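Local coordinates for protein GTP cyclohydrolase 1 type 2 homolog (Thermus thermophilus, PDB 2YYB) that is of unproven function but probably binds divalent metal ions, like other GTP cyclohydrolase 1 type 2/NIF3 proteins, at residues K52-E57 and G89-Y94; Q140-L145 and P153-G158; L176-D181 and F195-E200. One frame throughout, in Å; residues are numbered along the deposited sequence.

Contact 1. Residues K52-E57 and G89-Y94; sequences KALEEE and GGINLY
I91 sets its CD1 methyl against the last turn of helix 47-55, overlapping A53 and the backbone of L54. I91 CD1 lies 4.0 Å from A53 CB and 3.9 Å from L54 N, so it meets the helix where one residue passes into the next. Its reach comes from an extended side chain: CG1 sits anti to the carbonyl carbon (chi1 -60°), and CD1 then runs on almost straight (chi2 169°). L54 closes on the same methyl more loosely, with 4.4 Å between L54 CD1 and I91 CD1. L54 CD1 lies over G89, where it approaches the bare backbone at 3.5 Å from G89 CA and 3.8 Å from G89 N. Two successive beta-alpha-beta units meet here: strand 39-42, helix 47-55 and strand 60-63, then strand 60-63, helix 77-88 and strand 92-95, all the strands being parallel. Both helices end in Schellman motifs, with E57 and G90 as the positive-phi C-prime residues, and the contact joins these two ends. No hydrogen bond crosses between 52-57 and 89-94. A53 and I91 both pack on L61 of the shared strand 60-63 and are buried, while L54 and G89 remain partly open to solvent. I91 also touches L86 of its own preceding helix, and L54 touches Q88 there.

Contact 2. Residues Q140-L145 and P153-G158; sequences QVADRL and PLVHQG
The puckered pyrrolidine ring of P153 has the carbonyl oxygen of A142 at its CG-CD edge, close to the ring's mean plane, while A142 CB and L145 CB lie on opposite sides of that plane, both nearest to CG. P153 CG lies 4.1 Å from A142 CB and 4.0 Å from L145 CB, residues three apart and so on the same side of helix 141-147. The A142 oxygen is 3.2 Å from P153 CD and equally near CG. These are carbon contacts around a backbone oxygen, and no hydrogen bond links the two segments. P153, just before the strand, and V155 within it both point toward the helix, and V155 CG1 comes to 4.4 Å from A142 CB. A142 points its methyl at the strand, where it is met by the proline ring and by one valine branch. The imidazole of H156 meets the ring of F195 edge-to-face and that of F199 with the planes at about 45°. Helix 141-147 is joined by residues 148-153 to strand 154-157, one of the two outermost strands within this chain of the four-stranded mixed sheet. That strand runs antiparallel to strand 204-207, to which L154 and H156 bond through the backbone at Y207 and V205, and L145, P153 and V155 all pack on I206 of strand 204-207.

Contact 3. Residues L176-D181 and F195-E200; sequences LLPKVD and FHETFE
L177 leaves its backbone with CB directed at helix 195-200, and the branch beyond it does the touching. This is where two crossover connections of the mixed sheet lie against each other: 176-179 is a 3-10 turn on the way from strand 166-169 to strand 184-187, and helix 195-200 belongs to the beta-alpha-beta crossover from strand 184-187 to the parallel strand 204-207. L177 CG is 4.1 Å from T198 OG1. From there the methyl carries on to the helix, with L177 CD2 ending 3.2 Å from T198 OG1 and 4.0 Å from E197 OE2. The leucine crosses the threonine side chain at about a right angle but slides alongside the glutamate, the two running in opposite directions. L177 also packs on F185 of strand 184-187 and on V194, just before the helix.

E197 reaches back over the turn because its CG is anti to the backbone N (chi1 -171°) and the chain stays extended beyond it. Its carboxylate ends beside P178, with E197 OE1 3.9 Å from P178 CA and 4.1 Å from P178 CB. The same OE1 forms a salt bridge to R201. Further round the helix lies the second subunit, another copy of the protein: E200 makes a salt bridge to R82 of that subunit, and H196 meets its H238. T198 keeps its hydroxyl on its own helix: OG1, anti to the carbonyl carbon (chi1 -73°), hydrogen-bonds to V194 O four residues back while L177 CD2 lies against T198 OG1.

Overall arrangement
The three contacts follow one another along the chain and divide between two sheets. Contact 1 belongs to the five-stranded sheet, on one side of the chain's centre; contacts 2 and 3 belong to the four-stranded sheet on the other, with centres about 36 and 41 Å from that of contact 1. Contacts 2 and 3 lie about 16 Å apart, centre to centre, and touch where the end of strand 154-157 meets helix 195-200: Q157 O is 3.5 Å from F199 CE2. All three lie away from the predicted metal site, whose ligands H64 and H65 follow strand 60-63 of one sheet, while H210 and E214 follow strand 204-207 of the other.

Contact 1. Residues K52-E57 and G89-Y94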
loop_
_atom_site.group_PDB
_atom_site.type_symbol
_atom_site.label_atom_id
_atom_site.label_comp_id
_atom_site.label_asym_id
_atom_site.label_seq_id
_atom_site.Cartn_x
_atom_site.Cartn_y
_atom_site.Cartn_z
ATOM N N LYS A 52 27.941 -29.967 8.923
ATOM C CA LYS A 52 29.095 -30.251 8.074
ATOM C C LYS A 52 30.134 -29.146 8.214
ATOM O O LYS A 52 31.331 -29.421 8.235
ATOM C CB LYS A 52 28.708 -30.359 6.593
ATOM C CG LYS A 52 27.904 -31.579 6.201
ATOM C CD LYS A 52 28.138 -31.853 4.720
ATOM C CE LYS A 52 27.208 -32.913 4.152
ATOM N NZ LYS A 52 25.815 -32.383 4.023
ATOM N N ALA A 53 29.683 -27.897 8.294
ATOM C CA ALA A 53 30.618 -26.785 8.448
ATOM C C ALA A 53 31.340 -26.950 9.782
ATOM O O ALA A 53 32.523 -26.643 9.906
ATOM C CB ALA A 53 29.887 -25.459 8.407
ATOM N N LEU A 54 30.609 -27.440 10.774
ATOM C CA LEU A 54 31.157 -27.673 12.093
ATOM C C LEU A 54 32.223 -28.775 12.032
ATOM O O LEU A 54 33.276 -28.670 12.678
ATOM C CB LEU A 54 30.046 -28.098 13.060
ATOM C CG LEU A 54 30.459 -28.240 14.526
ATOM C CD1 LEU A 54 30.806 -26.881 15.049
ATOM C CD2 LEU A 54 29.351 -28.830 15.362
ATOM N N GLU A 55 31.951 -29.819 11.251
ATOM C CA GLU A 55 32.860 -30.952 11.117
ATOM C C GLU A 55 34.132 -30.595 10.361
ATOM O O GLU A 55 35.211 -31.095 10.670
ATOM C CB GLU A 55 32.153 -32.113 10.408
ATOM C CG GLU A 55 32.995 -33.386 10.282
ATOM C CD GLU A 55 33.016 -34.247 11.561
ATOM O OE1 GLU A 55 33.276 -33.699 12.670
ATOM O OE2 GLU A 55 32.780 -35.483 11.447
ATOM N N GLU A 56 33.991 -29.725 9.370
ATOM C CA GLU A 56 35.095 -29.269 8.535
ATOM C C GLU A 56 35.776 -28.042 9.136
ATOM O O GLU A 56 36.589 -27.387 8.478
ATOM C CB GLU A 56 34.563 -28.908 7.137
ATOM C CG GLU A 56 33.994 -30.076 6.337
ATOM C CD GLU A 56 35.070 -31.069 5.927
ATOM O OE1 GLU A 56 34.823 -32.300 6.041
ATOM O OE2 GLU A 56 36.167 -30.615 5.490
ATOM N N GLU A 57 35.428 -27.714 10.375
ATOM C CA GLU A 57 35.991 -26.546 11.049
ATOM C C GLU A 57 35.924 -25.259 10.208
ATOM O O GLU A 57 36.905 -24.514 10.098
ATOM C CB GLU A 57 37.439 -26.827 11.488
ATOM C CG GLU A 57 37.554 -27.985 12.491
ATOM C CD GLU A 57 38.980 -28.272 12.939
ATOM O OE1 GLU A 57 39.521 -27.502 13.770
ATOM O OE2 GLU A 57 39.562 -29.268 12.453
ATOM N N GLY A 89 30.120 -23.665 16.971
ATOM C CA GLY A 89 31.341 -23.664 16.189
ATOM C C GLY A 89 31.956 -22.319 15.863
ATOM O O GLY A 89 32.893 -22.235 15.064
ATOM N N GLY A 90 31.447 -21.264 16.480
ATOM C CA GLY A 90 31.983 -19.939 16.205
ATOM C C GLY A 90 31.932 -19.633 14.724
ATOM O O GLY A 90 32.753 -18.891 14.204
ATOM N N ILE A 91 30.940 -20.200 14.049
ATOM C CA ILE A 91 30.769 -20.035 12.609
ATOM C C ILE A 91 30.069 -18.732 12.214
ATOM O O ILE A 91 29.014 -18.403 12.751
ATOM C CB ILE A 91 29.966 -21.227 12.041
ATOM C CG1 ILE A 91 30.719 -22.523 12.329
ATOM C CG2 ILE A 91 29.692 -21.023 10.534
ATOM C CD1 ILE A 91 29.936 -23.795 12.075
ATOM N N ASN A 92 30.672 -17.994 11.288
ATOM C CA ASN A 92 30.082 -16.754 10.797
ATOM C C ASN A 92 29.213 -17.170 9.612
ATOM O O ASN A 92 29.636 -18.000 8.805
ATOM C CB ASN A 92 31.153 -15.789 10.287
ATOM C CG ASN A 92 32.005 -15.208 11.389
ATOM O OD1 ASN A 92 31.560 -14.381 12.193
ATOM N ND2 ASN A 92 33.255 -15.626 11.423
ATOM N N LEU A 93 28.002 -16.615 9.516
ATOM C CA LEU A 93 27.092 -16.926 8.411
ATOM C C LEU A 93 26.936 -15.681 7.575
ATOM O O LEU A 93 26.433 -14.664 8.073
ATOM C CB LEU A 93 25.703 -17.340 8.903
ATOM C CG LEU A 93 24.824 -17.852 7.755
ATOM C CD1 LEU A 93 25.452 -19.104 7.154
ATOM C CD2 LEU A 93 23.424 -18.150 8.237
ATOM N N TYR A 94 27.385 -15.767 6.321
ATOM C CA TYR A 94 27.309 -14.660 5.367
ATOM C C TYR A 94 26.405 -15.100 4.197
ATOM O O TYR A 94 26.683 -16.099 3.505
ATOM C CB TYR A 94 28.707 -14.309 4.843
ATOM C CG TYR A 94 28.735 -13.077 3.969
ATOM C CD1 TYR A 94 28.914 -11.820 4.523
ATOM C CD2 TYR A 94 28.542 -13.167 2.596
ATOM C CE1 TYR A 94 28.904 -10.661 3.725
ATOM C CE2 TYR A 94 28.530 -12.031 1.787
ATOM C CZ TYR A 94 28.716 -10.775 2.356
ATOM O OH TYR A 94 28.759 -9.640 1.569
#

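Contact 2. Residues Q140-L145 and P153-G158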
loop_
_atom_site.group_PDB
_atom_site.type_symbol
_atom_site.label_atom_id
_atom_site.label_comp_id
_atom_site.label_asym_id
_atom_site.label_seq_id
_atom_site.Cartn_x
_atom_site.Cartn_y
_atom_site.Cartn_z
ATOM N N GLN A 140 21.762 -29.922 -27.904
ATOM C CA GLN A 140 22.448 -30.829 -26.992
ATOM C C GLN A 140 23.431 -30.084 -26.122
ATOM O O GLN A 140 24.524 -30.550 -25.800
ATOM C CB GLN A 140 23.113 -31.967 -27.738
ATOM C CG GLN A 140 22.073 -32.968 -28.239
ATOM C CD GLN A 140 20.783 -32.930 -27.422
ATOM O OE1 GLN A 140 20.014 -31.966 -27.500
ATOM N NE2 GLN A 140 20.545 -33.977 -26.636
ATOM N N VAL A 141 22.997 -28.882 -25.771
ATOM C CA VAL A 141 23.717 -28.027 -24.866
ATOM C C VAL A 141 23.146 -28.619 -23.580
ATOM O O VAL A 141 23.582 -28.304 -22.480
ATOM C CB VAL A 141 23.277 -26.556 -25.005
ATOM C CG1 VAL A 141 23.170 -26.189 -26.468
ATOM C CG2 VAL A 141 21.953 -26.331 -24.297
ATOM N N ALA A 142 22.148 -29.486 -23.762
ATOM C CA ALA A 142 21.478 -30.182 -22.673
ATOM C C ALA A 142 22.432 -31.224 -22.131
ATOM O O ALA A 142 22.272 -31.724 -21.021
ATOM C CB ALA A 142 20.223 -30.861 -23.179
ATOM N N ASP A 143 23.430 -31.560 -22.932
ATOM C CA ASP A 143 24.405 -32.539 -22.507
ATOM C C ASP A 143 25.560 -31.881 -21.768
ATOM O O ASP A 143 26.032 -32.415 -20.768
ATOM C CB ASP A 143 24.865 -33.334 -23.716
ATOM C CG ASP A 143 23.746 -34.171 -24.286
ATOM O OD1 ASP A 143 23.569 -35.319 -23.819
ATOM O OD2 ASP A 143 23.018 -33.668 -25.177
ATOM N N ARG A 144 26.011 -30.722 -22.234
ATOM C CA ARG A 144 27.090 -30.045 -21.529
ATOM C C ARG A 144 26.567 -29.817 -20.105
ATOM O O ARG A 144 27.252 -30.088 -19.109
ATOM C CB ARG A 144 27.436 -28.713 -22.205
ATOM C CG ARG A 144 27.905 -28.861 -23.647
ATOM C CD ARG A 144 28.383 -27.533 -24.231
ATOM N NE ARG A 144 28.540 -27.581 -25.686
ATOM C CZ ARG A 144 28.797 -26.523 -26.459
ATOM N NH1 ARG A 144 28.933 -25.315 -25.924
ATOM N NH2 ARG A 144 28.900 -26.665 -27.777
ATOM N N LEU A 145 25.328 -29.344 -20.025
ATOM C CA LEU A 145 24.683 -29.104 -18.747
ATOM C C LEU A 145 24.780 -30.355 -17.895
ATOM O O LEU A 145 25.346 -30.333 -16.810
ATOM C CB LEU A 145 23.215 -28.740 -18.970
ATOM C CG LEU A 145 22.851 -27.253 -18.903
ATOM C CD1 LEU A 145 24.070 -26.392 -19.200
ATOM C CD2 LEU A 145 21.707 -26.962 -19.868
ATOM N N PRO A 153 19.376 -32.709 -17.619
ATOM C CA PRO A 153 18.341 -31.681 -17.449
ATOM C C PRO A 153 17.019 -31.970 -18.156
ATOM O O PRO A 153 16.916 -32.879 -18.974
ATOM C CB PRO A 153 19.013 -30.425 -17.995
ATOM C CG PRO A 153 19.850 -30.959 -19.087
ATOM C CD PRO A 153 20.462 -32.209 -18.481
ATOM N N LEU A 154 16.006 -31.191 -17.804
ATOM C CA LEU A 154 14.689 -31.316 -18.402
ATOM C C LEU A 154 14.703 -30.280 -19.513
ATOM O O LEU A 154 15.132 -29.136 -19.312
ATOM C CB LEU A 154 13.599 -30.983 -17.385
ATOM C CG LEU A 154 12.154 -30.928 -17.886
ATOM C CD1 LEU A 154 11.711 -32.301 -18.340
ATOM C CD2 LEU A 154 11.246 -30.411 -16.778
ATOM N N VAL A 155 14.266 -30.690 -20.695
ATOM C CA VAL A 155 14.249 -29.775 -21.811
ATOM C C VAL A 155 12.867 -29.730 -22.426
ATOM O O VAL A 155 12.240 -30.767 -22.640
ATOM C CB VAL A 155 15.341 -30.160 -22.864
ATOM C CG1 VAL A 155 15.912 -31.526 -22.537
ATOM C CG2 VAL A 155 14.776 -30.120 -24.285
ATOM N N HIS A 156 12.396 -28.509 -22.658
ATOM C CA HIS A 156 11.101 -28.248 -23.267
ATOM C C HIS A 156 11.376 -27.507 -24.571
ATOM O O HIS A 156 11.665 -26.304 -24.573
ATOM C CB HIS A 156 10.229 -27.379 -22.345
ATOM C CG HIS A 156 9.621 -28.131 -21.199
ATOM N ND1 HIS A 156 8.971 -27.503 -20.160
ATOM C CD2 HIS A 156 9.544 -29.461 -20.942
ATOM C CE1 HIS A 156 8.517 -28.414 -19.315
ATOM N NE2 HIS A 156 8.853 -29.609 -19.766
ATOM N N GLN A 157 11.302 -28.234 -25.679
ATOM C CA GLN A 157 11.558 -27.634 -26.974
ATOM C C GLN A 157 10.282 -27.212 -27.666
ATOM O O GLN A 157 9.522 -28.044 -28.140
ATOM C CB GLN A 157 12.316 -28.607 -27.877
ATOM C CG GLN A 157 12.514 -28.059 -29.274
ATOM C CD GLN A 157 13.132 -29.045 -30.238
ATOM O OE1 GLN A 157 13.285 -28.728 -31.415
ATOM N NE2 GLN A 157 13.500 -30.241 -29.755
ATOM N N GLY A 158 10.050 -25.914 -27.730
ATOM C CA GLY A 158 8.853 -25.429 -28.383
ATOM C C GLY A 158 9.264 -24.766 -29.676
ATOM O O GLY A 158 8.487 -24.686 -30.642
#

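Contact 3. Residues L176-D181 and F195-E200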
loop_
_atom_site.group_PDB
_atom_site.type_symbol
_atom_site.label_atom_id
_atom_site.label_comp_id
_atom_site.label_asym_id
_atom_site.label_seq_id
_atom_site.Cartn_x
_atom_site.Cartn_y
_atom_site.Cartn_z
ATOM N N LEU A 176 10.308 -14.976 -15.237
ATOM C CA LEU A 176 10.848 -14.144 -16.320
ATOM C C LEU A 176 10.526 -14.632 -17.742
ATOM O O LEU A 176 10.912 -13.989 -18.715
ATOM C CB LEU A 176 12.369 -14.023 -16.191
ATOM C CG LEU A 176 12.971 -13.093 -15.129
ATOM C CD1 LEU A 176 14.453 -13.451 -14.902
ATOM C CD2 LEU A 176 12.816 -11.640 -15.574
ATOM N N LEU A 177 9.827 -15.760 -17.859
ATOM C CA LEU A 177 9.478 -16.327 -19.160
ATOM C C LEU A 177 8.972 -15.337 -20.214
ATOM O O LEU A 177 9.489 -15.289 -21.325
ATOM C CB LEU A 177 8.435 -17.426 -18.985
ATOM C CG LEU A 177 8.698 -18.693 -19.794
ATOM C CD1 LEU A 177 10.067 -19.227 -19.450
ATOM C CD2 LEU A 177 7.649 -19.730 -19.479
ATOM N N PRO A 178 7.957 -14.530 -19.871
ATOM C CA PRO A 178 7.365 -13.541 -20.774
ATOM C C PRO A 178 8.308 -12.555 -21.447
ATOM O O PRO A 178 7.988 -12.021 -22.509
ATOM C CB PRO A 178 6.342 -12.845 -19.887
ATOM C CG PRO A 178 6.956 -12.942 -18.535
ATOM C CD PRO A 178 7.386 -14.377 -18.521
ATOM N N LYS A 179 9.466 -12.313 -20.843
ATOM C CA LYS A 179 10.430 -11.377 -21.412
ATOM C C LYS A 179 11.549 -12.079 -22.192
ATOM O O LYS A 179 12.291 -11.444 -22.938
ATOM C CB LYS A 179 11.019 -10.512 -20.295
ATOM C CG LYS A 179 9.993 -9.617 -19.597
ATOM C CD LYS A 179 10.631 -8.796 -18.481
ATOM C CE LYS A 179 9.770 -7.592 -18.078
ATOM N NZ LYS A 179 8.453 -7.970 -17.468
ATOM N N VAL A 180 11.652 -13.393 -22.031
ATOM C CA VAL A 180 12.678 -14.163 -22.722
ATOM C C VAL A 180 12.598 -13.922 -24.215
ATOM O O VAL A 180 11.551 -14.129 -24.830
ATOM C CB VAL A 180 12.517 -15.678 -22.466
ATOM C CG1 VAL A 180 13.497 -16.452 -23.316
ATOM C CG2 VAL A 180 12.756 -15.983 -21.001
ATOM N N ASP A 181 13.708 -13.497 -24.803
ATOM C CA ASP A 181 13.735 -13.238 -26.232
ATOM C C ASP A 181 14.975 -13.854 -26.904
ATOM O O ASP A 181 15.591 -13.246 -27.783
ATOM C CB ASP A 181 13.673 -11.726 -26.464
ATOM C CG ASP A 181 14.996 -11.029 -26.173
ATOM O OD1 ASP A 181 15.689 -11.410 -25.209
ATOM O OD2 ASP A 181 15.336 -10.082 -26.912
ATOM N N PHE A 195 4.109 -24.186 -18.412
ATOM C CA PHE A 195 4.174 -25.209 -19.438
ATOM C C PHE A 195 3.615 -24.760 -20.798
ATOM O O PHE A 195 4.366 -24.549 -21.744
ATOM C CB PHE A 195 3.419 -26.445 -18.982
ATOM C CG PHE A 195 3.661 -27.635 -19.844
ATOM C CD1 PHE A 195 4.873 -28.316 -19.776
ATOM C CD2 PHE A 195 2.700 -28.056 -20.749
ATOM C CE1 PHE A 195 5.124 -29.405 -20.601
ATOM C CE2 PHE A 195 2.941 -29.141 -21.578
ATOM C CZ PHE A 195 4.158 -29.818 -21.502
ATOM N N HIS A 196 2.298 -24.614 -20.897
ATOM C CA HIS A 196 1.676 -24.233 -22.158
ATOM C C HIS A 196 2.207 -22.965 -22.788
ATOM O O HIS A 196 2.369 -22.893 -24.008
ATOM C CB HIS A 196 0.156 -24.161 -21.988
ATOM C CG HIS A 196 -0.460 -25.493 -21.695
ATOM N ND1 HIS A 196 -0.543 -26.493 -22.642
ATOM C CD2 HIS A 196 -0.924 -26.030 -20.540
ATOM C CE1 HIS A 196 -1.027 -27.587 -22.081
ATOM N NE2 HIS A 196 -1.266 -27.332 -20.807
ATOM N N GLU A 197 2.501 -21.965 -21.970
ATOM C CA GLU A 197 3.017 -20.729 -22.523
ATOM C C GLU A 197 4.351 -21.011 -23.247
ATOM O O GLU A 197 4.572 -20.550 -24.372
ATOM C CB GLU A 197 3.213 -19.697 -21.420
ATOM C CG GLU A 197 3.529 -18.334 -21.967
ATOM C CD GLU A 197 4.187 -17.418 -20.951
ATOM O OE1 GLU A 197 4.700 -16.350 -21.368
ATOM O OE2 GLU A 197 4.186 -17.765 -19.749
ATOM N N THR A 198 5.227 -21.779 -22.603
ATOM C CA THR A 198 6.508 -22.129 -23.191
ATOM C C THR A 198 6.406 -22.714 -24.620
ATOM O O THR A 198 7.167 -22.332 -25.504
ATOM C CB THR A 198 7.252 -23.135 -22.300
ATOM O OG1 THR A 198 7.724 -22.466 -21.140
ATOM C CG2 THR A 198 8.429 -23.735 -23.018
ATOM N N PHE A 199 5.488 -23.641 -24.850
ATOM C CA PHE A 199 5.373 -24.203 -26.182
ATOM C C PHE A 199 4.648 -23.281 -27.161
ATOM O O PHE A 199 5.135 -23.029 -28.266
ATOM C CB PHE A 199 4.695 -25.567 -26.126
ATOM C CG PHE A 199 5.525 -26.610 -25.433
ATOM C CD1 PHE A 199 5.444 -26.785 -24.046
ATOM C CD2 PHE A 199 6.448 -27.371 -26.150
ATOM C CE1 PHE A 199 6.268 -27.691 -23.388
ATOM C CE2 PHE A 199 7.278 -28.282 -25.491
ATOM C CZ PHE A 199 7.187 -28.437 -24.111
ATOM N N GLU A 200 3.503 -22.758 -26.744
ATOM C CA GLU A 200 2.725 -21.879 -27.584
ATOM C C GLU A 200 3.536 -20.722 -28.097
ATOM O O GLU A 200 3.278 -20.215 -29.183
ATOM C CB GLU A 200 1.520 -21.367 -26.824
ATOM C CG GLU A 200 0.498 -22.429 -26.621
ATOM C CD GLU A 200 -0.711 -21.906 -25.923
ATOM O OE1 GLU A 200 -1.088 -20.748 -26.203
ATOM O OE2 GLU A 200 -1.290 -22.648 -25.104
#